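Long-range contact in oxidase/hydroxylase (PDB 4XCB), which binds hygromycin B beside its metal centre and is probably a 2-oxoglutarate-dependent oxygenase of the PhyH family: residues Leu170-Val183 and Ala248-Val260. Numbering follows the deposited sequence.
Sequences LRERAERGENTSLV and AGYVDHDVEEDFV. With HY0 (hygromycin b variant), chain G.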
loop_
_atom_site.group_PDB
_atom_site.type_symbol
_atom_site.label_atom_id
_atom_site.label_comp_id
_atom_site.label_asym_id
_atom_site.label_seq_id
_atom_site.Cartn_x
_atom_site.Cartn_y
_atom_site.Cartn_z
ATOM N N LEU A 170 -0.832 -20.102 -9.248
ATOM C CA LEU A 170 -1.143 -21.092 -10.260
ATOM C C LEU A 170 0.020 -21.446 -11.189
ATOM O O LEU A 170 0.123 -22.589 -11.641
ATOM C CB LEU A 170 -2.348 -20.625 -11.074
ATOM C CG LEU A 170 -3.632 -20.582 -10.235
ATOM C CD1 LEU A 170 -4.863 -20.354 -11.131
ATOM C CD2 LEU A 170 -3.795 -21.858 -9.394
ATOM N N ARG A 171 0.889 -20.481 -11.479
ATOM C CA ARG A 171 1.936 -20.697 -12.477
ATOM C C ARG A 171 2.929 -21.768 -12.009
ATOM O O ARG A 171 3.292 -22.653 -12.778
ATOM C CB ARG A 171 2.664 -19.383 -12.798
ATOM C CG ARG A 171 3.620 -19.439 -13.987
ATOM C CD ARG A 171 2.886 -19.620 -15.311
ATOM N NE ARG A 171 2.024 -18.486 -15.658
ATOM C CZ ARG A 171 2.384 -17.481 -16.450
ATOM N NH1 ARG A 171 3.597 -17.451 -16.983
ATOM N NH2 ARG A 171 1.524 -16.501 -16.716
ATOM N N GLU A 172 3.345 -21.692 -10.746
ATOM C CA GLU A 172 4.321 -22.642 -10.213
ATOM C C GLU A 172 3.743 -24.049 -10.189
ATOM O O GLU A 172 4.439 -25.010 -10.508
ATOM C CB GLU A 172 4.789 -22.229 -8.810
ATOM C CG GLU A 172 3.681 -21.903 -7.818
ATOM C CD GLU A 172 3.340 -23.041 -6.861
ATOM O OE1 GLU A 172 2.329 -22.903 -6.134
ATOM O OE2 GLU A 172 4.073 -24.062 -6.824
ATOM N N ARG A 173 2.466 -24.162 -9.830
ATOM C CA ARG A 173 1.791 -25.458 -9.820
ATOM C C ARG A 173 1.815 -26.078 -11.206
ATOM O O ARG A 173 2.070 -27.272 -11.362
ATOM C CB ARG A 173 0.346 -25.324 -9.332
ATOM C CG ARG A 173 0.217 -24.931 -7.879
ATOM C CD ARG A 173 -1.173 -25.268 -7.343
ATOM N NE ARG A 173 -1.440 -26.706 -7.361
ATOM C CZ ARG A 173 -0.993 -27.567 -6.450
ATOM N NH1 ARG A 173 -0.242 -27.146 -5.439
ATOM N NH2 ARG A 173 -1.292 -28.855 -6.554
ATOM N N ALA A 174 1.554 -25.252 -12.211
ATOM C CA ALA A 174 1.583 -25.703 -13.592
ATOM C C ALA A 174 2.989 -26.160 -13.985
ATOM O O ALA A 174 3.160 -27.209 -14.607
ATOM C CB ALA A 174 1.103 -24.605 -14.511
ATOM N N GLU A 175 3.991 -25.373 -13.611
ATOM C CA GLU A 175 5.381 -25.719 -13.910
ATOM C C GLU A 175 5.802 -27.020 -13.234
ATOM O O GLU A 175 6.628 -27.766 -13.756
ATOM C CB GLU A 175 6.317 -24.591 -13.481
ATOM C CG GLU A 175 6.156 -23.324 -14.296
ATOM C CD GLU A 175 6.997 -22.181 -13.765
ATOM O OE1 GLU A 175 7.638 -22.358 -12.705
ATOM O OE2 GLU A 175 7.015 -21.107 -14.408
ATOM N N ARG A 176 5.236 -27.290 -12.065
ATOM C CA ARG A 176 5.564 -28.511 -11.353
ATOM C C ARG A 176 4.682 -29.657 -11.834
ATOM O O ARG A 176 4.675 -30.738 -11.245
ATOM C CB ARG A 176 5.434 -28.306 -9.846
ATOM C CG ARG A 176 6.758 -27.961 -9.179
ATOM C CD ARG A 176 6.587 -27.663 -7.705
ATOM N NE ARG A 176 6.254 -26.262 -7.471
ATOM C CZ ARG A 176 7.147 -25.322 -7.170
ATOM N NH1 ARG A 176 8.434 -25.635 -7.059
ATOM N NH2 ARG A 176 6.755 -24.067 -6.975
ATOM N N GLY A 177 3.946 -29.406 -12.915
ATOM C CA GLY A 177 3.150 -30.423 -13.579
ATOM C C GLY A 177 1.949 -30.893 -12.781
ATOM O O GLY A 177 1.550 -32.053 -12.878
ATOM N N GLU A 178 1.372 -29.990 -11.992
ATOM C CA GLU A 178 0.237 -30.322 -11.137
ATOM C C GLU A 178 -1.085 -30.000 -11.824
ATOM O O GLU A 178 -1.806 -29.105 -11.388
ATOM C CB GLU A 178 0.326 -29.566 -9.808
ATOM C CG GLU A 178 1.575 -29.850 -8.987
ATOM C CD GLU A 178 1.568 -31.231 -8.370
ATOM O OE1 GLU A 178 0.493 -31.671 -7.904
ATOM O OE2 GLU A 178 2.637 -31.880 -8.355
ATOM N N ASN A 179 -1.409 -30.732 -12.889
ATOM C CA ASN A 179 -2.585 -30.411 -13.700
ATOM C C ASN A 179 -3.912 -30.946 -13.156
ATOM O O ASN A 179 -4.836 -31.213 -13.918
ATOM C CB ASN A 179 -2.385 -30.907 -15.136
ATOM C CG ASN A 179 -1.926 -32.351 -15.201
ATOM O OD1 ASN A 179 -2.099 -33.116 -14.252
ATOM N ND2 ASN A 179 -1.336 -32.732 -16.331
ATOM N N THR A 180 -4.000 -31.091 -11.839
ATOM C CA THR A 180 -5.255 -31.431 -11.179
ATOM C C THR A 180 -5.761 -30.220 -10.399
ATOM O O THR A 180 -5.069 -29.720 -9.514
ATOM C CB THR A 180 -5.088 -32.635 -10.228
ATOM O OG1 THR A 180 -5.016 -33.843 -10.997
ATOM C CG2 THR A 180 -6.256 -32.728 -9.258
ATOM N N SER A 181 -6.964 -29.747 -10.728
ATOM C CA SER A 181 -7.528 -28.571 -10.056
ATOM C C SER A 181 -7.575 -28.716 -8.550
ATOM O O SER A 181 -7.899 -29.778 -8.024
ATOM C CB SER A 181 -8.941 -28.272 -10.556
ATOM O OG SER A 181 -9.594 -27.386 -9.653
ATOM N N LEU A 182 -7.262 -27.629 -7.863
ATOM C CA LEU A 182 -7.303 -27.598 -6.413
ATOM C C LEU A 182 -8.713 -27.843 -5.880
ATOM O O LEU A 182 -8.862 -28.256 -4.731
ATOM C CB LEU A 182 -6.767 -26.260 -5.898
ATOM C CG LEU A 182 -5.266 -26.044 -6.098
ATOM C CD1 LEU A 182 -4.849 -24.646 -5.686
ATOM C CD2 LEU A 182 -4.479 -27.076 -5.299
ATOM N N VAL A 183 -9.750 -27.595 -6.689
ATOM C CA VAL A 183 -11.112 -27.822 -6.182
ATOM C C VAL A 183 -11.387 -29.319 -6.127
ATOM O O VAL A 183 -12.303 -29.753 -5.436
ATOM C CB VAL A 183 -12.227 -27.138 -7.021
ATOM C CG1 VAL A 183 -11.882 -25.676 -7.286
ATOM C CG2 VAL A 183 -12.479 -27.862 -8.317
ATOM N N ALA A 248 -11.686 -3.126 -26.581
ATOM C CA ALA A 248 -12.080 -3.085 -25.183
ATOM C C ALA A 248 -12.332 -4.481 -24.652
ATOM O O ALA A 248 -12.725 -5.366 -25.393
ATOM C CB ALA A 248 -13.318 -2.227 -25.013
ATOM N N GLY A 249 -12.087 -4.662 -23.368
ATOM C CA GLY A 249 -12.427 -5.899 -22.704
ATOM C C GLY A 249 -11.460 -6.231 -21.600
ATOM O O GLY A 249 -10.570 -5.455 -21.248
ATOM N N TYR A 250 -11.639 -7.419 -21.067
ATOM C CA TYR A 250 -10.899 -7.856 -19.898
ATOM C C TYR A 250 -9.999 -9.024 -20.277
ATOM O O TYR A 250 -10.460 -10.044 -20.798
ATOM C CB TYR A 250 -11.869 -8.243 -18.776
ATOM C CG TYR A 250 -12.667 -7.069 -18.248
ATOM C CD1 TYR A 250 -13.672 -6.480 -19.017
ATOM C CD2 TYR A 250 -12.417 -6.541 -16.988
ATOM C CE1 TYR A 250 -14.395 -5.400 -18.548
ATOM C CE2 TYR A 250 -13.144 -5.453 -16.504
ATOM C CZ TYR A 250 -14.143 -4.901 -17.287
ATOM O OH TYR A 250 -14.863 -3.818 -16.835
ATOM N N VAL A 251 -8.710 -8.859 -20.015
ATOM C CA VAL A 251 -7.727 -9.906 -20.274
ATOM C C VAL A 251 -7.315 -10.536 -18.959
ATOM O O VAL A 251 -6.589 -9.932 -18.168
ATOM C CB VAL A 251 -6.474 -9.361 -21.002
ATOM C CG1 VAL A 251 -5.497 -10.499 -21.293
ATOM C CG2 VAL A 251 -6.859 -8.635 -22.286
ATOM N N ASP A 252 -7.790 -11.754 -18.710
ATOM C CA ASP A 252 -7.543 -12.381 -17.421
ATOM C C ASP A 252 -6.114 -12.888 -17.276
ATOM O O ASP A 252 -5.484 -13.319 -18.245
ATOM C CB ASP A 252 -8.512 -13.544 -17.185
ATOM C CG ASP A 252 -9.962 -13.092 -17.037
ATOM O OD1 ASP A 252 -10.223 -11.873 -16.947
ATOM O OD2 ASP A 252 -10.850 -13.970 -16.991
ATOM N N HIS A 253 -5.628 -12.839 -16.044
ATOM C CA HIS A 253 -4.361 -13.457 -15.684
ATOM C C HIS A 253 -4.599 -14.956 -15.507
ATOM O O HIS A 253 -5.706 -15.419 -15.761
ATOM C CB HIS A 253 -3.790 -12.792 -14.422
ATOM C CG HIS A 253 -3.385 -11.364 -14.635
ATOM N ND1 HIS A 253 -2.285 -10.794 -14.024
ATOM C CD2 HIS A 253 -3.927 -10.394 -15.408
ATOM C CE1 HIS A 253 -2.169 -9.540 -14.417
ATOM N NE2 HIS A 253 -3.161 -9.268 -15.246
ATOM N N ASP A 254 -3.575 -15.710 -15.113
ATOM C CA ASP A 254 -3.689 -17.181 -15.052
ATOM C C ASP A 254 -4.944 -17.613 -14.317
ATOM O O ASP A 254 -5.231 -17.097 -13.251
ATOM C CB ASP A 254 -2.490 -17.824 -14.337
ATOM C CG ASP A 254 -1.174 -17.707 -15.103
ATOM O OD1 ASP A 254 -1.183 -17.401 -16.304
ATOM O OD2 ASP A 254 -0.113 -17.955 -14.467
ATOM N N VAL A 255 -5.687 -18.559 -14.894
ATOM C CA VAL A 255 -6.774 -19.240 -14.192
ATOM C C VAL A 255 -6.559 -20.745 -14.370
ATOM O O VAL A 255 -5.869 -21.157 -15.303
ATOM C CB VAL A 255 -8.166 -18.836 -14.714
ATOM C CG1 VAL A 255 -8.405 -17.335 -14.493
ATOM C CG2 VAL A 255 -8.303 -19.168 -16.194
ATOM N N GLU A 256 -7.153 -21.562 -13.504
ATOM C CA GLU A 256 -6.926 -23.003 -13.610
ATOM C C GLU A 256 -7.332 -23.582 -14.960
ATOM O O GLU A 256 -6.711 -24.531 -15.427
ATOM C CB GLU A 256 -7.644 -23.747 -12.501
ATOM C CG GLU A 256 -6.847 -23.773 -11.233
ATOM C CD GLU A 256 -7.427 -24.718 -10.199
ATOM O OE1 GLU A 256 -8.669 -24.867 -10.169
ATOM O OE2 GLU A 256 -6.641 -25.297 -9.420
ATOM N N GLU A 257 -8.348 -23.003 -15.595
ATOM C CA GLU A 257 -8.764 -23.432 -16.926
ATOM C C GLU A 257 -7.608 -23.413 -17.942
ATOM O O GLU A 257 -7.629 -24.162 -18.918
ATOM C CB GLU A 257 -9.912 -22.547 -17.427
ATOM C CG GLU A 257 -10.649 -23.089 -18.638
ATOM C CD GLU A 257 -11.716 -22.130 -19.152
ATOM O OE1 GLU A 257 -12.151 -21.239 -18.385
ATOM O OE2 GLU A 257 -12.116 -22.262 -20.329
ATOM N N ASP A 258 -6.600 -22.565 -17.710
ATOM C CA ASP A 258 -5.437 -22.489 -18.592
ATOM C C ASP A 258 -4.523 -23.706 -18.465
ATOM O O ASP A 258 -3.734 -23.979 -19.369
ATOM C CB ASP A 258 -4.591 -21.244 -18.297
ATOM C CG ASP A 258 -5.311 -19.939 -18.579
ATOM O OD1 ASP A 258 -5.970 -19.809 -19.641
ATOM O OD2 ASP A 258 -5.183 -19.029 -17.727
ATOM N N PHE A 259 -4.613 -24.404 -17.334
ATOM C CA PHE A 259 -3.593 -25.387 -16.942
ATOM C C PHE A 259 -4.145 -26.786 -16.669
ATOM O O PHE A 259 -3.408 -27.769 -16.757
ATOM C CB PHE A 259 -2.848 -24.924 -15.675
ATOM C CG PHE A 259 -2.153 -23.592 -15.816
ATOM C CD1 PHE A 259 -1.406 -23.296 -16.946
ATOM C CD2 PHE A 259 -2.253 -22.636 -14.815
ATOM C CE1 PHE A 259 -0.765 -22.064 -17.078
ATOM C CE2 PHE A 259 -1.614 -21.401 -14.943
ATOM C CZ PHE A 259 -0.871 -21.119 -16.075
ATOM N N VAL A 260 -5.418 -26.879 -16.297
ATOM C CA VAL A 260 -5.941 -28.136 -15.746
ATOM C C VAL A 260 -6.812 -28.899 -16.737
ATOM O O VAL A 260 -6.963 -28.498 -17.885
ATOM C CB VAL A 260 -6.758 -27.882 -14.454
ATOM C CG1 VAL A 260 -7.386 -29.172 -13.961
ATOM C CG2 VAL A 260 -5.875 -27.253 -13.373
HETATM C C1 HY0 G . -10.698 -16.695 -18.996
HETATM C C2 HY0 G . -9.666 -17.387 -19.857
HETATM C C3 HY0 G . -10.287 -17.775 -21.191
HETATM C C4 HY0 G . -11.486 -18.697 -20.969
HETATM C C5 HY0 G . -12.502 -18.075 -20.008
HETATM C C6 HY0 G . -11.874 -17.605 -18.732
HETATM N N7 HY0 G . -8.593 -16.492 -20.072
HETATM O O8 HY0 G . -10.090 -16.388 -17.763
HETATM N N9 HY0 G . -12.111 -18.941 -22.224
HETATM C C10 HY0 G . -11.355 -19.971 -22.929
HETATM O O11 HY0 G . -13.461 -19.060 -19.689
HETATM C C12 HY0 G . -13.779 -16.227 -15.838
HETATM C C13 HY0 G . -12.971 -17.223 -16.626
HETATM O O14 HY0 G . -13.476 -18.535 -16.566
HETATM C C15 HY0 G . -13.511 -18.988 -15.242
HETATM C C16 HY0 G . -14.655 -18.292 -14.573
HETATM C C17 HY0 G . -14.325 -16.744 -14.578
HETATM O O18 HY0 G . -12.883 -16.852 -17.998
HETATM C C19 HY0 G . -13.731 -20.499 -15.245
HETATM O O20 HY0 G . -12.533 -21.125 -15.713
HETATM O O21 HY0 G . -15.831 -18.521 -15.254
HETATM O O22 HY0 G . -15.473 -16.063 -14.291
HETATM C C23 HY0 G . -15.653 -15.108 -15.354
HETATM C C24 HY0 G . -17.113 -14.932 -15.608
HETATM C C25 HY0 G . -17.353 -13.707 -16.476
HETATM C C26 HY0 G . -16.680 -12.482 -15.893
HETATM C C27 HY0 G . -15.225 -12.773 -15.745
HETATM O O28 HY0 G . -15.084 -13.900 -14.911
HETATM O O29 HY0 G . -14.932 -15.627 -16.552
HETATM O O30 HY0 G . -17.661 -16.054 -16.308
HETATM O O31 HY0 G . -18.743 -13.527 -16.623
HETATM O O32 HY0 G . -17.235 -12.125 -14.625
HETATM C C33 HY0 G . -14.494 -11.588 -15.088
HETATM C C34 HY0 G . -13.023 -11.662 -15.407
HETATM O O35 HY0 G . -12.760 -11.277 -16.741
HETATM N N36 HY0 G . -14.637 -11.694 -13.684
#
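Arg171 grips Asp254 side-on, NE to OD2 at 2.5 Å and NH2 to OD1 at 2.9 Å, with the guanidinium and carboxylate planes 45° apart. The arginine chain bends at chi2 and chi3, which turns its end back to the acid, while NH1 pairs with Asp113. Replacing Arg171 by a leucine would probably leave both Asp254 and Asp113 without their shared cation and the Asp254 side chain free to turn.

At the other end, the extended Glu256 reaches helix 182-185. Its OE2 takes the Leu182 N-H almost straight through its syn lone pair (2.9 Å, 173°), and OE1 accepts from Ser181 OG at 2.7 Å. That hydroxyl in turn N-caps the helix through Val183 N; OE1 also receives Leu104 N, so the buried carboxylate is well satisfied.

Between these polar clasps, Leu170 CD1 lies 3.5 Å from Glu256 N. Beside the salt bridge, where Phe259 CZ nears Arg171 NE, Ala174 CB sits over one face of the Phe259 ring in a CH-pi contact, 3.7 Å from its centroid. Farther out, Val260 CG1 packs on the backbone of Asn179 and Ser181.

Asp254 and Glu256 thus join the C-terminal tail to 170-183, Glu256 also meeting strand 102-105 of the double-stranded beta-helix, while Asp252 and Glu257 accept hydrogen bonds from the bound hygromycin B variant; the contact probably helps place this pocket wall.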